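Local coordinates for protein pseudopodium-enriched atypical kinase 1 (Homo sapiens, PDB 6BHC) that is a pseudokinase with an unusual catalytic cleft that dimerises in a novel way through its helices and probably acts as a signalling scaffold, at residues 22-27 with 385-390. The protein carries 1 engineered substitution. Sequence-based numbering, arbitrary orientation.
Sequences SLHTDA and KRTLLM
His24 and Met390 meet where helix 16-39 crosses helix 371-396, the axes of the short segments coming within 10.2 Å at an angle of 54°. The apolar part of the contact centres on the methionine methyl. Met390 CG is anti to the backbone N (chi1 -169°), and the chain then bends at its next two torsions, bringing CE back to 3.7 Å from Ala27 CB and 3.8 Å from CD2 of the His24 imidazole. At another corner of the same ring, CE1 lies 3.6 Å from Thr387 OG1, a van der Waals approach; that hydroxyl is hydrogen-bonded within its own helix, to Asp383 O.

The polar groups pack without bonding across the pair. Arg386, extended from CG to NE, turns one face of its guanidinium to Thr25, whose OG1 sits 3.5 Å above the plane, over its centre. Thr25 OG1 is hydrogen-bonded to Arg21 O, while Arg386 NE is bonded to Leu415 O of helix 406-417. A leucine in place of Arg386 would probably strip Leu415 O of this N-H partner and leave the Thr25 hydroxyl without the flat group that covers it.

The second subunit also packs here: the His24 ring meets that of His24 of the second subunit, their planes about 35° apart, and Met390 packs on Ala394 of that subunit. Helices 16-39 and 371-396, far apart in sequence, are thus joined by packing, with the hydroxyls of Thr25 and Thr387 and NE of Arg386 each bonded to a backbone carbonyl outside the pair of segments, in a buried junction that is also part of the dimer interface.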
ATOM      1  N   SER A  22     -11.147  15.889  -0.516  1.00 32.41           N
ATOM      2  CA  SER A  22     -10.704  15.998   0.867  1.00 38.32           C
ATOM      3  C   SER A  22     -10.144  14.680   1.385  1.00 37.55           C
ATOM      4  O   SER A  22      -9.202  14.682   2.187  1.00 32.38           O
ATOM      5  CB  SER A  22     -11.860  16.471   1.751  1.00 50.41           C
ATOM      6  OG  SER A  22     -11.455  16.592   3.104  1.00 66.38           O
ATOM      7  N   LEU A  23     -10.707  13.550   0.945  1.00 28.94           N
ATOM      8  CA  LEU A  23     -10.215  12.250   1.389  1.00 33.51           C
ATOM      9  C   LEU A  23      -8.793  12.004   0.902  1.00 30.19           C
ATOM     10  O   LEU A  23      -7.928  11.578   1.674  1.00 27.49           O
ATOM     11  CB  LEU A  23     -11.148  11.140   0.906  1.00 38.33           C
ATOM     12  CG  LEU A  23     -12.503  11.020   1.603  1.00 40.59           C
ATOM     13  CD1 LEU A  23     -13.360   9.969   0.919  1.00 38.35           C
ATOM     14  CD2 LEU A  23     -12.316  10.688   3.075  1.00 42.17           C
ATOM     15  N   HIS A  24      -8.535  12.261  -0.382  1.00 34.03           N
ATOM     16  CA  HIS A  24      -7.193  12.066  -0.918  1.00 31.92           C
ATOM     17  C   HIS A  24      -6.192  12.997  -0.250  1.00 33.28           C
ATOM     18  O   HIS A  24      -5.072  12.586   0.075  1.00 42.34           O
ATOM     19  CB  HIS A  24      -7.193  12.281  -2.431  1.00 26.75           C
ATOM     20  CG  HIS A  24      -7.576  11.064  -3.214  1.00 32.89           C
ATOM     21  ND1 HIS A  24      -8.297  11.128  -4.386  1.00 49.18           N
ATOM     22  CD2 HIS A  24      -7.331   9.750  -2.994  1.00 38.24           C
ATOM     23  CE1 HIS A  24      -8.485   9.906  -4.852  1.00 46.00           C
ATOM     24  NE2 HIS A  24      -7.909   9.052  -4.026  1.00 43.47           N
ATOM     25  N   THR A  25      -6.582  14.253  -0.031  1.00 32.18           N
ATOM     26  CA  THR A  25      -5.671  15.223   0.569  1.00 27.11           C
ATOM     27  C   THR A  25      -5.312  14.829   1.996  1.00 28.05           C
ATOM     28  O   THR A  25      -4.136  14.837   2.378  1.00 38.82           O
ATOM     29  CB  THR A  25      -6.296  16.617   0.527  1.00 30.53           C
ATOM     30  OG1 THR A  25      -6.511  17.003  -0.837  1.00 46.63           O
ATOM     31  CG2 THR A  25      -5.388  17.632   1.197  1.00 26.70           C
ATOM     32  N   ASP A  26      -6.317  14.474   2.802  1.00 28.52           N
ATOM     33  CA  ASP A  26      -6.046  14.055   4.173  1.00 27.26           C
ATOM     34  C   ASP A  26      -5.265  12.748   4.220  1.00 30.37           C
ATOM     35  O   ASP A  26      -4.438  12.555   5.117  1.00 28.40           O
ATOM     36  CB  ASP A  26      -7.355  13.920   4.952  1.00 28.81           C
ATOM     37  CG  ASP A  26      -8.122  15.227   5.038  1.00 73.49           C
ATOM     38  OD1 ASP A  26      -7.494  16.298   4.898  1.00 69.73           O
ATOM     39  OD2 ASP A  26      -9.352  15.181   5.253  1.00 74.73           O
ATOM     40  N   ALA A  27      -5.506  11.844   3.266  1.00 28.90           N
ATOM     41  CA  ALA A  27      -4.777  10.581   3.247  1.00 26.60           C
ATOM     42  C   ALA A  27      -3.311  10.794   2.889  1.00 28.20           C
ATOM     43  O   ALA A  27      -2.418  10.214   3.518  1.00 26.36           O
ATOM     44  CB  ALA A  27      -5.435   9.606   2.271  1.00 26.78           C
ATOM     45  N   LYS A 385      -3.259  13.707 -10.311  1.00 31.40           N
ATOM     46  CA  LYS A 385      -1.956  13.338  -9.766  1.00 27.97           C
ATOM     47  C   LYS A 385      -2.086  12.710  -8.384  1.00 21.12           C
ATOM     48  O   LYS A 385      -1.360  11.765  -8.057  1.00 22.55           O
ATOM     49  CB  LYS A 385      -1.040  14.560  -9.717  1.00 25.68           C
ATOM     50  CG  LYS A 385      -0.608  15.061 -11.084  1.00 43.15           C
ATOM     51  CD  LYS A 385       0.444  14.156 -11.709  1.00 46.56           C
ATOM     52  CE  LYS A 385       1.745  14.206 -10.921  1.00 50.16           C
ATOM     53  NZ  LYS A 385       2.827  13.407 -11.563  1.00 52.84           N
ATOM     54  N   ARG A 386      -3.004  13.220  -7.558  1.00 18.73           N
ATOM     55  CA  ARG A 386      -3.223  12.617  -6.247  1.00 24.09           C
ATOM     56  C   ARG A 386      -3.769  11.202  -6.382  1.00 30.24           C
ATOM     57  O   ARG A 386      -3.414  10.311  -5.600  1.00 23.92           O
ATOM     58  CB  ARG A 386      -4.172  13.479  -5.415  1.00 21.54           C
ATOM     59  CG  ARG A 386      -3.584  14.803  -4.961  1.00 27.88           C
ATOM     60  CD  ARG A 386      -4.427  15.408  -3.851  1.00 30.76           C
ATOM     61  NE  ARG A 386      -3.874  16.664  -3.355  1.00 32.01           N
ATOM     62  CZ  ARG A 386      -4.423  17.856  -3.561  1.00 35.64           C
ATOM     63  NH1 ARG A 386      -5.550  17.958  -4.252  1.00 35.63           N
ATOM     64  NH2 ARG A 386      -3.851  18.946  -3.070  1.00 36.59           N
ATOM     65  N   THR A 387      -4.637  10.978  -7.371  1.00 20.57           N
ATOM     66  CA  THR A 387      -5.169   9.640  -7.604  1.00 23.70           C
ATOM     67  C   THR A 387      -4.073   8.684  -8.056  1.00 23.51           C
ATOM     68  O   THR A 387      -3.994   7.548  -7.573  1.00 21.99           O
ATOM     69  CB  THR A 387      -6.293   9.699  -8.640  1.00 28.02           C
ATOM     70  OG1 THR A 387      -7.328  10.573  -8.172  1.00 30.21           O
ATOM     71  CG2 THR A 387      -6.876   8.316  -8.882  1.00 30.75           C
ATOM     72  N   LEU A 388      -3.212   9.129  -8.974  1.00 24.87           N
ATOM     73  CA  LEU A 388      -2.128   8.280  -9.457  1.00 29.39           C
ATOM     74  C   LEU A 388      -1.173   7.908  -8.328  1.00 28.09           C
ATOM     75  O   LEU A 388      -0.789   6.741  -8.185  1.00 25.79           O
ATOM     76  CB  LEU A 388      -1.378   8.985 -10.588  1.00 22.08           C
ATOM     77  CG  LEU A 388      -2.160   9.157 -11.891  1.00 27.85           C
ATOM     78  CD1 LEU A 388      -1.371   9.993 -12.887  1.00 26.81           C
ATOM     79  CD2 LEU A 388      -2.503   7.799 -12.478  1.00 25.04           C
ATOM     80  N   LEU A 389      -0.782   8.890  -7.513  1.00 25.92           N
ATOM     81  CA  LEU A 389       0.138   8.607  -6.415  1.00 28.70           C
ATOM     82  C   LEU A 389      -0.497   7.679  -5.388  1.00 30.52           C
ATOM     83  O   LEU A 389       0.172   6.787  -4.851  1.00 23.78           O
ATOM     84  CB  LEU A 389       0.589   9.910  -5.756  1.00 19.61           C
ATOM     85  CG  LEU A 389       1.619   9.747  -4.634  1.00 25.35           C
ATOM     86  CD1 LEU A 389       2.867   9.046  -5.151  1.00 30.28           C
ATOM     87  CD2 LEU A 389       1.973  11.093  -4.027  1.00 17.90           C
ATOM     88  N   MET A 390      -1.788   7.868  -5.104  1.00 25.54           N
ATOM     89  CA  MET A 390      -2.472   6.983  -4.167  1.00 24.64           C
ATOM     90  C   MET A 390      -2.491   5.550  -4.682  1.00 25.87           C
ATOM     91  O   MET A 390      -2.307   4.601  -3.911  1.00 29.97           O
ATOM     92  CB  MET A 390      -3.894   7.481  -3.913  1.00 25.42           C
ATOM     93  CG  MET A 390      -4.603   6.781  -2.764  1.00 31.98           C
ATOM     94  SD  MET A 390      -3.882   7.193  -1.163  1.00 42.62           S
ATOM     95  CE  MET A 390      -4.101   8.969  -1.146  1.00 35.52           C
TER